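Local atomic coordinates of CghA (Chaetomium globosum, PDB entry 6KBC), a protein that binds the ligand WK1 in a pocket and is a mainly beta protein with two family regions of the calycin clan. Residues A242-A247 with A255-V260; T270-L275 with N284-L289; S365-E370 with G386-V391. All coordinates share one frame; numbering follows the deposited sequence.

Interaction 1. Residues A242-A247 with A255-V260; sequences ALFVRA and AVMRLV. With WK1 ((2S)-3-[(2S,4E)-4-[[(1R,2S,4aR,6S,8R,8aS)-2-[(E)-but-2-en-2-yl]-6,8-dimethyl-1,2,4a,5,6,7,8,8a-octahydronaphthalen-1-yl]-oxidanyl-methylidene]-3,5-bis(oxidanylidene)pyrrolidin-2-yl]-2-methyl-2-oxidanyl-propanoic acid), chain B.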
ATOM      1  N   ALA A 242       0.313  -5.434 -10.482  1.00 22.53           N
ATOM      2  CA  ALA A 242       0.628  -4.501  -9.410  1.00 22.64           C
ATOM      3  C   ALA A 242       1.072  -5.325  -8.215  1.00 22.88           C
ATOM      4  O   ALA A 242       0.429  -6.323  -7.882  1.00 23.64           O
ATOM      5  CB  ALA A 242      -0.576  -3.621  -9.053  1.00 23.30           C
ATOM      6  N   LEU A 243       2.184  -4.941  -7.599  1.00 20.19           N
ATOM      7  CA  LEU A 243       2.692  -5.645  -6.428  1.00 20.65           C
ATOM      8  C   LEU A 243       2.903  -4.652  -5.297  1.00 19.65           C
ATOM      9  O   LEU A 243       3.750  -3.758  -5.407  1.00 19.11           O
ATOM     10  CB  LEU A 243       4.001  -6.360  -6.733  1.00 18.77           C
ATOM     11  CG  LEU A 243       4.695  -6.910  -5.472  1.00 18.54           C
ATOM     12  CD1 LEU A 243       3.869  -8.015  -4.852  1.00 18.85           C
ATOM     13  CD2 LEU A 243       6.089  -7.403  -5.828  1.00 21.36           C
ATOM     14  N   PHE A 244       2.144  -4.818  -4.218  1.00 19.24           N
ATOM     15  CA  PHE A 244       2.398  -4.129  -2.952  1.00 18.64           C
ATOM     16  C   PHE A 244       3.199  -5.039  -2.037  1.00 19.92           C
ATOM     17  O   PHE A 244       2.878  -6.220  -1.907  1.00 20.61           O
ATOM     18  CB  PHE A 244       1.093  -3.752  -2.246  1.00 22.03           C
ATOM     19  CG  PHE A 244       1.309  -3.133  -0.872  1.00 22.48           C
ATOM     20  CD1 PHE A 244       1.525  -1.770  -0.742  1.00 22.82           C
ATOM     21  CD2 PHE A 244       1.316  -3.921   0.274  1.00 24.31           C
ATOM     22  CE1 PHE A 244       1.741  -1.186   0.528  1.00 23.78           C
ATOM     23  CE2 PHE A 244       1.526  -3.357   1.545  1.00 27.07           C
ATOM     24  CZ  PHE A 244       1.746  -1.989   1.664  1.00 21.85           C
ATOM     25  N   VAL A 245       4.225  -4.492  -1.377  1.00 19.40           N
ATOM     26  CA  VAL A 245       4.963  -5.241  -0.363  1.00 18.32           C
ATOM     27  C   VAL A 245       5.209  -4.344   0.831  1.00 20.44           C
ATOM     28  O   VAL A 245       5.637  -3.198   0.674  1.00 20.73           O
ATOM     29  CB  VAL A 245       6.337  -5.742  -0.860  1.00 21.48           C
ATOM     30  CG1 VAL A 245       7.072  -6.458   0.257  1.00 21.26           C
ATOM     31  CG2 VAL A 245       6.209  -6.628  -2.062  1.00 16.55           C
ATOM     32  N   ARG A 246       5.023  -4.890   2.030  1.00 19.77           N
ATOM     33  CA  ARG A 246       5.649  -4.318   3.217  1.00 19.27           C
ATOM     34  C   ARG A 246       6.150  -5.476   4.054  1.00 20.84           C
ATOM     35  O   ARG A 246       5.370  -6.368   4.384  1.00 22.49           O
ATOM     36  CB  ARG A 246       4.685  -3.457   4.030  1.00 18.66           C
ATOM     37  CG  ARG A 246       5.416  -2.762   5.192  1.00 23.47           C
ATOM     38  CD  ARG A 246       4.463  -2.087   6.159  1.00 25.72           C
ATOM     39  NE  ARG A 246       3.454  -1.271   5.490  1.00 26.92           N
ATOM     40  CZ  ARG A 246       3.687  -0.099   4.902  1.00 27.60           C
ATOM     41  NH1 ARG A 246       4.908   0.431   4.893  1.00 26.04           N
ATOM     42  NH2 ARG A 246       2.677   0.559   4.347  1.00 27.51           N
ATOM     43  N   ALA A 247       7.442  -5.481   4.369  1.00 19.13           N
ATOM     44  CA  ALA A 247       8.017  -6.615   5.073  1.00 22.32           C
ATOM     45  C   ALA A 247       9.138  -6.137   5.974  1.00 21.98           C
ATOM     46  O   ALA A 247       9.821  -5.157   5.671  1.00 20.04           O
ATOM     47  CB  ALA A 247       8.581  -7.670   4.118  1.00 18.70           C
ATOM     48  N   ALA A 255       9.546  -1.867   1.454  1.00 17.79           N
ATOM     49  CA  ALA A 255       8.209  -1.487   1.040  1.00 16.31           C
ATOM     50  C   ALA A 255       8.248  -1.239  -0.455  1.00 20.86           C
ATOM     51  O   ALA A 255       9.211  -0.671  -0.969  1.00 21.41           O
ATOM     52  CB  ALA A 255       7.707  -0.251   1.798  1.00 20.09           C
ATOM     53  N   VAL A 256       7.238  -1.733  -1.156  1.00 20.64           N
ATOM     54  CA  VAL A 256       7.281  -1.789  -2.613  1.00 21.71           C
ATOM     55  C   VAL A 256       5.906  -1.464  -3.150  1.00 20.65           C
ATOM     56  O   VAL A 256       4.895  -1.942  -2.632  1.00 20.84           O
ATOM     57  CB  VAL A 256       7.719  -3.177  -3.144  1.00 16.90           C
ATOM     58  CG1 VAL A 256       7.611  -3.228  -4.678  1.00 18.95           C
ATOM     59  CG2 VAL A 256       9.138  -3.496  -2.714  1.00 17.84           C
ATOM     60  N   MET A 257       5.871  -0.670  -4.213  1.00 20.39           N
ATOM     61  CA  MET A 257       4.706  -0.577  -5.089  1.00 19.48           C
ATOM     62  C   MET A 257       5.288  -0.676  -6.490  1.00 19.40           C
ATOM     63  O   MET A 257       5.932   0.276  -6.941  1.00 19.60           O
ATOM     64  CB  MET A 257       3.938   0.731  -4.881  1.00 21.69           C
ATOM     65  CG  MET A 257       2.602   0.814  -5.642  1.00 26.44           C
ATOM     66  SD  MET A 257       1.597  -0.684  -5.813  1.00 33.01           S
ATOM     67  CE  MET A 257       0.913  -0.674  -4.177  1.00 26.10           C
ATOM     68  N   ARG A 258       5.133  -1.839  -7.137  1.00 20.20           N
ATOM     69  CA  ARG A 258       5.671  -2.084  -8.475  1.00 19.67           C
ATOM     70  C   ARG A 258       4.518  -2.292  -9.458  1.00 21.41           C
ATOM     71  O   ARG A 258       3.629  -3.119  -9.214  1.00 20.38           O
ATOM     72  CB  ARG A 258       6.628  -3.302  -8.505  1.00 21.42           C
ATOM     73  CG  ARG A 258       7.324  -3.461  -9.896  1.00 22.06           C
ATOM     74  CD  ARG A 258       6.388  -4.364 -10.683  1.00 19.79           C
ATOM     75  NE  ARG A 258       6.322  -5.754 -10.244  1.00 18.18           N
ATOM     76  CZ  ARG A 258       5.245  -6.508 -10.347  1.00 22.59           C
ATOM     77  NH1 ARG A 258       4.062  -5.897 -10.418  1.00 19.45           N
ATOM     78  NH2 ARG A 258       5.299  -7.803 -10.071  1.00 22.48           N
ATOM     79  N   LEU A 259       4.568  -1.591 -10.600  1.00 17.76           N
ATOM     80  CA  LEU A 259       3.564  -1.720 -11.650  1.00 17.43           C
ATOM     81  C   LEU A 259       4.221  -2.244 -12.918  1.00 17.35           C
ATOM     82  O   LEU A 259       5.331  -1.837 -13.259  1.00 18.79           O
ATOM     83  CB  LEU A 259       2.902  -0.392 -11.985  1.00 18.46           C
ATOM     84  CG  LEU A 259       2.136   0.243 -10.825  1.00 23.63           C
ATOM     85  CD1 LEU A 259       1.792   1.656 -11.201  1.00 24.48           C
ATOM     86  CD2 LEU A 259       0.875  -0.570 -10.606  1.00 25.16           C
ATOM     87  N   VAL A 260       3.514  -3.127 -13.612  1.00 18.78           N
ATOM     88  CA  VAL A 260       3.857  -3.522 -14.971  1.00 19.89           C
ATOM     89  C   VAL A 260       2.695  -3.105 -15.866  1.00 20.05           C
ATOM     90  O   VAL A 260       1.545  -3.463 -15.597  1.00 21.81           O
ATOM     91  CB  VAL A 260       4.137  -5.031 -15.076  1.00 20.42           C
ATOM     92  CG1 VAL A 260       4.503  -5.413 -16.530  1.00 19.49           C
ATOM     93  CG2 VAL A 260       5.252  -5.434 -14.094  1.00 18.55           C
TER
HETATM   94  O   WK1 B 501     -11.255  -4.834  -1.988  1.00 42.02           O
HETATM   95  C17 WK1 B 501     -10.254  -4.850  -1.318  1.00 40.34           C
HETATM   96  O1  WK1 B 501     -10.280  -5.016  -0.131  1.00 35.21           O
HETATM   97  C19 WK1 B 501      -8.935  -4.673  -1.950  1.00 35.90           C
HETATM   98  O2  WK1 B 501      -9.007  -4.628  -3.335  1.00 39.32           O
HETATM   99  C18 WK1 B 501      -8.080  -5.859  -1.627  1.00 35.48           C
HETATM  100  C20 WK1 B 501      -8.460  -3.352  -1.411  1.00 35.40           C
HETATM  101  C22 WK1 B 501      -7.011  -3.181  -1.620  1.00 33.71           C
HETATM  102  N   WK1 B 501      -6.360  -2.042  -1.001  1.00 34.23           N
HETATM  103  C21 WK1 B 501      -5.557  -1.455  -1.882  1.00 36.07           C
HETATM  104  O5  WK1 B 501      -4.824  -0.410  -1.578  1.00 32.29           O
HETATM  105  C23 WK1 B 501      -6.531  -3.107  -2.982  1.00 41.42           C
HETATM  106  O4  WK1 B 501      -6.858  -3.930  -3.957  1.00 36.88           O
HETATM  107  C24 WK1 B 501      -5.593  -2.065  -3.220  1.00 39.24           C
HETATM  108  C16 WK1 B 501      -4.906  -1.758  -4.470  1.00 39.12           C
HETATM  109  O3  WK1 B 501      -5.149  -2.505  -5.477  1.00 41.47           O
HETATM  110  C9  WK1 B 501      -3.871  -0.715  -4.518  1.00 38.30           C
HETATM  111  C8  WK1 B 501      -2.637  -1.526  -4.031  1.00 36.98           C
HETATM  112  C12 WK1 B 501      -2.811  -2.532  -2.912  1.00 35.88           C
HETATM  113  C13 WK1 B 501      -2.563  -2.246  -1.653  1.00 34.46           C
HETATM  114  C90 WK1 B 501      -2.751  -3.257  -0.574  1.00 36.67           C
HETATM  115  C14 WK1 B 501      -3.283  -3.908  -3.221  1.00 41.16           C
HETATM  116  C7  WK1 B 501      -1.994  -2.289  -5.149  1.00 39.80           C
HETATM  117  C6  WK1 B 501      -1.661  -1.650  -6.238  1.00 38.20           C
HETATM  118  C3  WK1 B 501      -2.205  -0.268  -6.406  1.00 38.41           C
HETATM  119  C4  WK1 B 501      -3.622  -0.114  -5.895  1.00 40.09           C
HETATM  120  C5  WK1 B 501      -3.919   1.373  -5.856  1.00 43.32           C
HETATM  121  C11 WK1 B 501      -5.363   1.601  -5.542  1.00 41.11           C
HETATM  122  C2  WK1 B 501      -2.018   0.366  -7.761  1.00 38.30           C
HETATM  123  C1  WK1 B 501      -2.117   1.839  -7.519  1.00 38.08           C
HETATM  124  C10 WK1 B 501      -1.749   2.698  -8.683  1.00 40.88           C
HETATM  125  C   WK1 B 501      -3.528   2.129  -7.111  1.00 40.47           C
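Arg258 O draws two donors from strand 242-247. Leu243 N lies 2.8 Å from Arg258 O, in the carbonyl plane and with an N-H...O angle of 156°, while the CA-H of Ala242 makes a weaker contact, its CA 3.3 Å from Arg258 O. Further backbone bonds join Arg258 N to Leu243 O and link Val245 with Val256 in both directions. The short axes run 177° apart, so this antiparallel hairpin of the C-terminal calycin-type region is hardly twisted here.

On the face carrying Leu243 and Val245, Val245 CB and Val256 CB meet 3.7 Å apart, the two side chains lying alongside. Arg258 bends at chi2 (-90°) and again at chi3, which brings its guanidinium beneath Leu243 CB, 3.6 Å from the guanidinium plane; Val260 CG2 takes the opposite face. A salt bridge to Asp241 and a bond to Thr305 further fix its rotation.

The other face lines the ligand pocket. Met257, bent twice, sets its SD 3.4 Å from WK1 C6 and its CE near the plane of the Phe244 ring, at the edge, 3.6 Å from Phe244 CB. WK1 C90 lies over a face of that ring. Ala242 CB touches both WK1 C6 and Leu259 CD2. Because these approaches are apolar, this wall probably holds the ligand by shape and dispersion, whereas Lys352 and His94 are among its hydrogen-bonding partners.

Interaction 2. Residues T270-L275 with N284-L289; sequences TVNAAL and NALRSL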
ATOM      1  N   THR A 270       7.668  -0.253 -13.653  1.00 19.49           N
ATOM      2  CA  THR A 270       7.891   0.916 -12.808  1.00 20.58           C
ATOM      3  C   THR A 270       7.687   0.554 -11.342  1.00 20.53           C
ATOM      4  O   THR A 270       6.977  -0.403 -11.007  1.00 19.52           O
ATOM      5  CB  THR A 270       6.970   2.088 -13.195  1.00 19.52           C
ATOM      6  OG1 THR A 270       5.599   1.733 -12.974  1.00 20.73           O
ATOM      7  CG2 THR A 270       7.149   2.449 -14.678  1.00 22.16           C
ATOM      8  N   VAL A 271       8.291   1.351 -10.456  1.00 23.27           N
ATOM      9  CA  VAL A 271       8.277   1.009  -9.038  1.00 20.46           C
ATOM     10  C   VAL A 271       8.566   2.245  -8.201  1.00 20.63           C
ATOM     11  O   VAL A 271       9.343   3.121  -8.585  1.00 19.76           O
ATOM     12  CB  VAL A 271       9.287  -0.125  -8.718  1.00 18.68           C
ATOM     13  CG1 VAL A 271      10.720   0.374  -8.806  1.00 21.57           C
ATOM     14  CG2 VAL A 271       9.025  -0.715  -7.350  1.00 17.83           C
ATOM     15  N   ASN A 272       7.954   2.290  -7.032  1.00 19.06           N
ATOM     16  CA  ASN A 272       8.374   3.194  -5.973  1.00 20.32           C
ATOM     17  C   ASN A 272       8.591   2.312  -4.752  1.00 17.89           C
ATOM     18  O   ASN A 272       7.632   1.758  -4.217  1.00 19.52           O
ATOM     19  CB  ASN A 272       7.320   4.264  -5.731  1.00 19.43           C
ATOM     20  CG  ASN A 272       7.854   5.401  -4.901  1.00 24.31           C
ATOM     21  OD1 ASN A 272       8.274   5.188  -3.759  1.00 22.70           O
ATOM     22  ND2 ASN A 272       7.917   6.599  -5.489  1.00 22.59           N
ATOM     23  N   ALA A 273       9.850   2.124  -4.365  1.00 20.15           N
ATOM     24  CA  ALA A 273      10.185   1.130  -3.358  1.00 22.17           C
ATOM     25  C   ALA A 273      11.344   1.638  -2.526  1.00 19.79           C
ATOM     26  O   ALA A 273      12.090   2.534  -2.932  1.00 20.21           O
ATOM     27  CB  ALA A 273      10.562  -0.224  -3.978  1.00 14.94           C
ATOM     28  N   ALA A 274      11.524   1.009  -1.373  1.00 17.72           N
ATOM     29  CA  ALA A 274      12.603   1.410  -0.491  1.00 18.61           C
ATOM     30  C   ALA A 274      13.021   0.219   0.350  1.00 21.83           C
ATOM     31  O   ALA A 274      12.174  -0.564   0.794  1.00 21.06           O
ATOM     32  CB  ALA A 274      12.177   2.579   0.408  1.00 23.41           C
ATOM     33  N   LEU A 275      14.324   0.090   0.562  1.00 20.30           N
ATOM     34  CA  LEU A 275      14.865  -0.854   1.522  1.00 20.08           C
ATOM     35  C   LEU A 275      15.620  -0.066   2.584  1.00 21.69           C
ATOM     36  O   LEU A 275      16.410   0.827   2.260  1.00 20.89           O
ATOM     37  CB  LEU A 275      15.784  -1.870   0.869  1.00 19.16           C
ATOM     38  CG  LEU A 275      16.434  -2.864   1.825  1.00 22.33           C
ATOM     39  CD1 LEU A 275      15.394  -3.828   2.405  1.00 19.33           C
ATOM     40  CD2 LEU A 275      17.545  -3.617   1.097  1.00 20.30           C
ATOM     41  N   ASN A 284      17.007   3.424  -2.429  1.00 21.71           N
ATOM     42  CA  ASN A 284      15.878   4.272  -2.803  1.00 22.59           C
ATOM     43  C   ASN A 284      15.473   3.868  -4.216  1.00 24.44           C
ATOM     44  O   ASN A 284      15.907   4.459  -5.213  1.00 23.01           O
ATOM     45  CB  ASN A 284      16.269   5.743  -2.704  1.00 25.69           C
ATOM     46  CG  ASN A 284      15.137   6.675  -3.066  1.00 31.64           C
ATOM     47  OD1 ASN A 284      13.986   6.273  -3.122  1.00 31.40           O
ATOM     48  ND2 ASN A 284      15.465   7.938  -3.310  1.00 42.96           N
ATOM     49  N   ALA A 285      14.631   2.847  -4.306  1.00 25.37           N
ATOM     50  CA  ALA A 285      14.460   2.100  -5.554  1.00 23.16           C
ATOM     51  C   ALA A 285      13.302   2.693  -6.343  1.00 20.70           C
ATOM     52  O   ALA A 285      12.134   2.372  -6.109  1.00 22.32           O
ATOM     53  CB  ALA A 285      14.249   0.619  -5.265  1.00 21.09           C
ATOM     54  N   LEU A 286      13.632   3.559  -7.294  1.00 19.93           N
ATOM     55  CA  LEU A 286      12.651   4.118  -8.210  1.00 20.48           C
ATOM     56  C   LEU A 286      12.798   3.519  -9.600  1.00 22.22           C
ATOM     57  O   LEU A 286      12.185   4.010 -10.554  1.00 24.91           O
ATOM     58  CB  LEU A 286      12.808   5.634  -8.264  1.00 23.34           C
ATOM     59  CG  LEU A 286      12.629   6.290  -6.894  1.00 26.22           C
ATOM     60  CD1 LEU A 286      13.018   7.755  -6.980  1.00 29.24           C
ATOM     61  CD2 LEU A 286      11.181   6.109  -6.395  1.00 26.69           C
ATOM     62  N   ARG A 287      13.611   2.476  -9.724  1.00 23.37           N
ATOM     63  CA  ARG A 287      13.855   1.769 -10.972  1.00 20.85           C
ATOM     64  C   ARG A 287      13.538   0.291 -10.752  1.00 20.95           C
ATOM     65  O   ARG A 287      14.018  -0.312  -9.788  1.00 18.04           O
ATOM     66  CB  ARG A 287      15.314   1.962 -11.412  1.00 21.70           C
ATOM     67  CG  ARG A 287      15.726   1.176 -12.664  1.00 21.42           C
ATOM     68  CD  ARG A 287      17.218   1.373 -12.937  1.00 23.25           C
ATOM     69  NE  ARG A 287      17.495   2.724 -13.433  1.00 20.61           N
ATOM     70  CZ  ARG A 287      18.697   3.151 -13.789  1.00 22.51           C
ATOM     71  NH1 ARG A 287      19.739   2.337 -13.698  1.00 24.46           N
ATOM     72  NH2 ARG A 287      18.853   4.389 -14.239  1.00 26.21           N
ATOM     73  N   SER A 288      12.724  -0.284 -11.634  1.00 22.79           N
ATOM     74  CA  SER A 288      12.297  -1.676 -11.547  1.00 19.74           C
ATOM     75  C   SER A 288      12.969  -2.467 -12.665  1.00 23.63           C
ATOM     76  O   SER A 288      12.758  -2.170 -13.841  1.00 21.76           O
ATOM     77  CB  SER A 288      10.775  -1.766 -11.663  1.00 19.48           C
ATOM     78  OG  SER A 288      10.294  -3.086 -11.408  1.00 22.26           O
ATOM     79  N   LEU A 289      13.742  -3.511 -12.296  1.00 20.74           N
ATOM     80  CA  LEU A 289      14.561  -4.217 -13.271  1.00 19.97           C
ATOM     81  C   LEU A 289      13.811  -5.390 -13.888  1.00 20.11           C
ATOM     82  O   LEU A 289      12.927  -5.974 -13.249  1.00 18.53           O
ATOM     83  CB  LEU A 289      15.815  -4.751 -12.610  1.00 21.23           C
ATOM     84  CG  LEU A 289      16.669  -3.624 -12.038  1.00 22.06           C
ATOM     85  CD1 LEU A 289      17.770  -4.205 -11.182  1.00 18.87           C
ATOM     86  CD2 LEU A 289      17.233  -2.794 -13.204  1.00 25.65           C
TER
HETATM   87  O   HOH W   1      10.064   3.265 -12.031  1.00 22.91           O
HETATM   88  O   HOH W   2      11.972   5.307  -2.194  1.00 32.45           O
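Between Thr270-Ala273 and Asn284-Ser288 the chains run 148° apart end to end, and one hydrogen-bonded pair, Ala273 with Ala285, joins them. In that pair Ala273 N to Ala285 O measures 2.9 Å, and both of its bonds are bent to 137° at the hydrogen. The methyls lie on one face, with Ala273 CB 4.0 Å from Ala285 CB, and Phe329 touches both.

Val271 packs against the other chain past the alanine pair. Its CG1 sits between the backbone N and the carbonyl carbon (chi1 72°), which carries it to 3.4 Å from Arg287 C, while Val271 CB rests 3.7 Å from Ser288 CB. The contact belongs to the hairpin formed by strands 269-277 and 280-285: past Ala285 no further direct backbone hydrogen bond joins the two segments, and a water links them instead, accepting from Val271 N at 3.0 Å and donating to Leu286 O at 2.7 Å.

Beyond the pair, the side chains of Asn272 and Leu286 lie alongside and point the same way, with Asn272 ND2 3.4 Å from Leu286 CD2. The Asn272 amide nitrogen is spoken for elsewhere, donating to the carbonyl oxygens of Glu174 and Glu176. Ser288 OG is bonded to Asn269 OD1.

Interaction 3. Residues S365-E370 with G386-V391; sequences SGFVVE and GMTGEV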
ATOM      1  N   SER A 365      -4.781 -10.828  -5.062  1.00 21.82           N
ATOM      2  CA  SER A 365      -4.545 -11.732  -3.951  1.00 18.61           C
ATOM      3  C   SER A 365      -3.665 -11.039  -2.929  1.00 23.54           C
ATOM      4  O   SER A 365      -2.664 -10.402  -3.278  1.00 22.77           O
ATOM      5  CB  SER A 365      -3.881 -13.029  -4.394  1.00 21.10           C
ATOM      6  OG  SER A 365      -4.606 -13.633  -5.452  1.00 23.75           O
ATOM      7  N   GLY A 366      -4.038 -11.178  -1.667  1.00 22.55           N
ATOM      8  CA  GLY A 366      -3.236 -10.684  -0.560  1.00 18.30           C
ATOM      9  C   GLY A 366      -2.707 -11.881   0.208  1.00 20.82           C
ATOM     10  O   GLY A 366      -3.395 -12.904   0.336  1.00 22.15           O
ATOM     11  N   PHE A 367      -1.494 -11.738   0.724  1.00 19.62           N
ATOM     12  CA  PHE A 367      -0.843 -12.789   1.485  1.00 20.76           C
ATOM     13  C   PHE A 367      -0.086 -12.185   2.656  1.00 20.60           C
ATOM     14  O   PHE A 367       0.496 -11.100   2.550  1.00 20.07           O
ATOM     15  CB  PHE A 367       0.174 -13.567   0.657  1.00 17.71           C
ATOM     16  CG  PHE A 367      -0.429 -14.378  -0.438  1.00 19.44           C
ATOM     17  CD1 PHE A 367      -0.885 -15.661  -0.190  1.00 20.23           C
ATOM     18  CD2 PHE A 367      -0.548 -13.848  -1.719  1.00 19.35           C
ATOM     19  CE1 PHE A 367      -1.438 -16.421  -1.227  1.00 22.21           C
ATOM     20  CE2 PHE A 367      -1.101 -14.608  -2.753  1.00 19.57           C
ATOM     21  CZ  PHE A 367      -1.540 -15.882  -2.501  1.00 19.65           C
ATOM     22  N   VAL A 368      -0.062 -12.925   3.756  1.00 20.75           N
ATOM     23  CA  VAL A 368       1.013 -12.780   4.731  1.00 20.33           C
ATOM     24  C   VAL A 368       2.176 -13.620   4.230  1.00 20.16           C
ATOM     25  O   VAL A 368       1.995 -14.789   3.872  1.00 21.39           O
ATOM     26  CB  VAL A 368       0.557 -13.245   6.122  1.00 19.58           C
ATOM     27  CG1 VAL A 368       1.728 -13.197   7.103  1.00 23.48           C
ATOM     28  CG2 VAL A 368      -0.628 -12.418   6.610  1.00 20.36           C
ATOM     29  N   VAL A 369       3.365 -13.036   4.175  1.00 18.37           N
ATOM     30  CA  VAL A 369       4.497 -13.743   3.598  1.00 18.95           C
ATOM     31  C   VAL A 369       5.542 -13.966   4.675  1.00 20.83           C
ATOM     32  O   VAL A 369       5.751 -13.124   5.548  1.00 20.01           O
ATOM     33  CB  VAL A 369       5.114 -12.984   2.402  1.00 19.62           C
ATOM     34  CG1 VAL A 369       4.155 -13.024   1.195  1.00 16.68           C
ATOM     35  CG2 VAL A 369       5.413 -11.539   2.811  1.00 18.79           C
ATOM     36  N   GLU A 370       6.227 -15.096   4.583  1.00 21.68           N
ATOM     37  CA  GLU A 370       7.436 -15.317   5.354  1.00 22.15           C
ATOM     38  C   GLU A 370       8.617 -14.826   4.529  1.00 22.86           C
ATOM     39  O   GLU A 370       8.693 -15.080   3.323  1.00 21.59           O
ATOM     40  CB  GLU A 370       7.594 -16.797   5.682  1.00 24.31           C
ATOM     41  CG  GLU A 370       8.655 -17.089   6.723  1.00 28.00           C
ATOM     42  CD  GLU A 370       8.560 -18.525   7.220  1.00 36.04           C
ATOM     43  OE1 GLU A 370       7.675 -19.266   6.725  1.00 35.36           O
ATOM     44  OE2 GLU A 370       9.326 -18.895   8.131  1.00 37.07           O
ATOM     45  N   GLY A 386       5.852 -10.260   6.457  1.00 22.61           N
ATOM     46  CA  GLY A 386       5.384  -9.107   5.726  1.00 22.05           C
ATOM     47  C   GLY A 386       4.061  -9.413   5.078  1.00 21.81           C
ATOM     48  O   GLY A 386       3.447 -10.451   5.331  1.00 18.35           O
ATOM     49  N   MET A 387       3.619  -8.491   4.240  1.00 21.88           N
ATOM     50  CA  MET A 387       2.408  -8.735   3.491  1.00 21.77           C
ATOM     51  C   MET A 387       2.688  -8.390   2.043  1.00 23.38           C
ATOM     52  O   MET A 387       3.557  -7.564   1.745  1.00 21.28           O
ATOM     53  CB  MET A 387       1.238  -7.901   4.012  1.00 24.68           C
ATOM     54  CG  MET A 387       1.502  -6.434   4.003  1.00 27.10           C
ATOM     55  SD  MET A 387       0.104  -5.487   4.638  1.00 48.39           S
ATOM     56  CE  MET A 387       0.100  -6.020   6.370  1.00 16.29           C
ATOM     57  N   THR A 388       1.971  -9.051   1.137  1.00 22.46           N
ATOM     58  CA  THR A 388       2.003  -8.676  -0.259  1.00 20.30           C
ATOM     59  C   THR A 388       0.577  -8.544  -0.764  1.00 21.37           C
ATOM     60  O   THR A 388      -0.339  -9.228  -0.298  1.00 21.39           O
ATOM     61  CB  THR A 388       2.775  -9.691  -1.169  1.00 23.80           C
ATOM     62  OG1 THR A 388       2.125 -10.962  -1.141  1.00 21.77           O
ATOM     63  CG2 THR A 388       4.231  -9.843  -0.733  1.00 20.69           C
ATOM     64  N   GLY A 389       0.402  -7.621  -1.698  1.00 17.39           N
ATOM     65  CA  GLY A 389      -0.828  -7.501  -2.440  1.00 17.91           C
ATOM     66  C   GLY A 389      -0.432  -7.688  -3.884  1.00 21.56           C
ATOM     67  O   GLY A 389       0.391  -6.926  -4.397  1.00 20.05           O
ATOM     68  N   GLU A 390      -0.983  -8.709  -4.538  1.00 19.30           N
ATOM     69  CA  GLU A 390      -0.507  -9.157  -5.845  1.00 20.79           C
ATOM     70  C   GLU A 390      -1.688  -9.071  -6.792  1.00 20.44           C
ATOM     71  O   GLU A 390      -2.603  -9.895  -6.716  1.00 20.31           O
ATOM     72  CB  GLU A 390       0.060 -10.575  -5.756  1.00 21.35           C
ATOM     73  CG  GLU A 390       1.056 -10.694  -4.593  1.00 18.45           C
ATOM     74  CD  GLU A 390       1.678 -12.067  -4.475  1.00 24.73           C
ATOM     75  OE1 GLU A 390       2.422 -12.268  -3.499  1.00 23.46           O
ATOM     76  OE2 GLU A 390       1.444 -12.934  -5.351  1.00 23.81           O
ATOM     77  N   VAL A 391      -1.685  -8.059  -7.659  1.00 21.25           N
ATOM     78  CA  VAL A 391      -2.832  -7.762  -8.508  1.00 21.61           C
ATOM     79  C   VAL A 391      -2.466  -8.055  -9.953  1.00 21.37           C
ATOM     80  O   VAL A 391      -1.402  -7.654 -10.435  1.00 22.78           O
ATOM     81  CB  VAL A 391      -3.312  -6.312  -8.356  1.00 23.04           C
ATOM     82  CG1 VAL A 391      -4.629  -6.138  -9.117  1.00 26.74           C
ATOM     83  CG2 VAL A 391      -3.464  -5.948  -6.860  1.00 24.15           C
TER
HETATM   84  O   HOH W   3      -3.064 -12.728  -7.534  1.00 24.89           O
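Phe367 and Thr388 form the central hydrogen-bonded pair of an antiparallel beta hairpin, strands 363-375 and 382-392, whose short axes are 144° apart. Six backbone bonds join the segments; the straightest, Val369 N to Gly386 O (171° at the hydrogen), approaches from above the carbonyl plane.

Packing is close on the face of Phe367, Val369, Thr388 and Glu390. Val369 CG2, set between its own N and carbonyl carbon, reaches to 3.4 Å from Gly386 C, where the glycine has no side chain in the way; CG1 of Val369 crosses to 3.7 Å from Thr388 CG2. The carboxylate of Glu390 lies obliquely by the Phe367 ring, Glu390 OE1 3.8 Å from Phe367 CD2, with the planes 44° apart. His345 stacks on that ring and also bonds Glu390 OE1, while Asn322 holds Glu390 OE2.

Contacts are sparser on the reverse face, where Gly366 opposes Gly389 with CA atoms 4.4 Å apart and no side chains between them. The absence of side chains here is consistent with the close approach of WK1, whose C14 is 4.4 Å from Gly389 CA. At the Ser365 end a water bridges Ser365 OG and Glu390 O. On the packed face, Thr388 OG1 donates to Glu390 OE1 at 2.7 Å, meeting it on the anti side.

From the N terminus, interaction 1 closes a loop of seven residues between 242-247 and 255-260, interaction 2 one of eight between 270-275 and 284-289, and interaction 3 one of fifteen between 365-370 and 386-391. The three are in series, so none nests within or crosses another. They meet through strand pairing: Leu259 N approaches Thr270 O at 2.7 Å, a probable hydrogen bond joining interactions 1 and 2. Strand 382-392 then returns beside 239-249, where Ala242 O and Val391 N probably bond. Interaction 1 thus sits between the others in one sheet, while the centres of interactions 2 and 3 are about 18 Å apart.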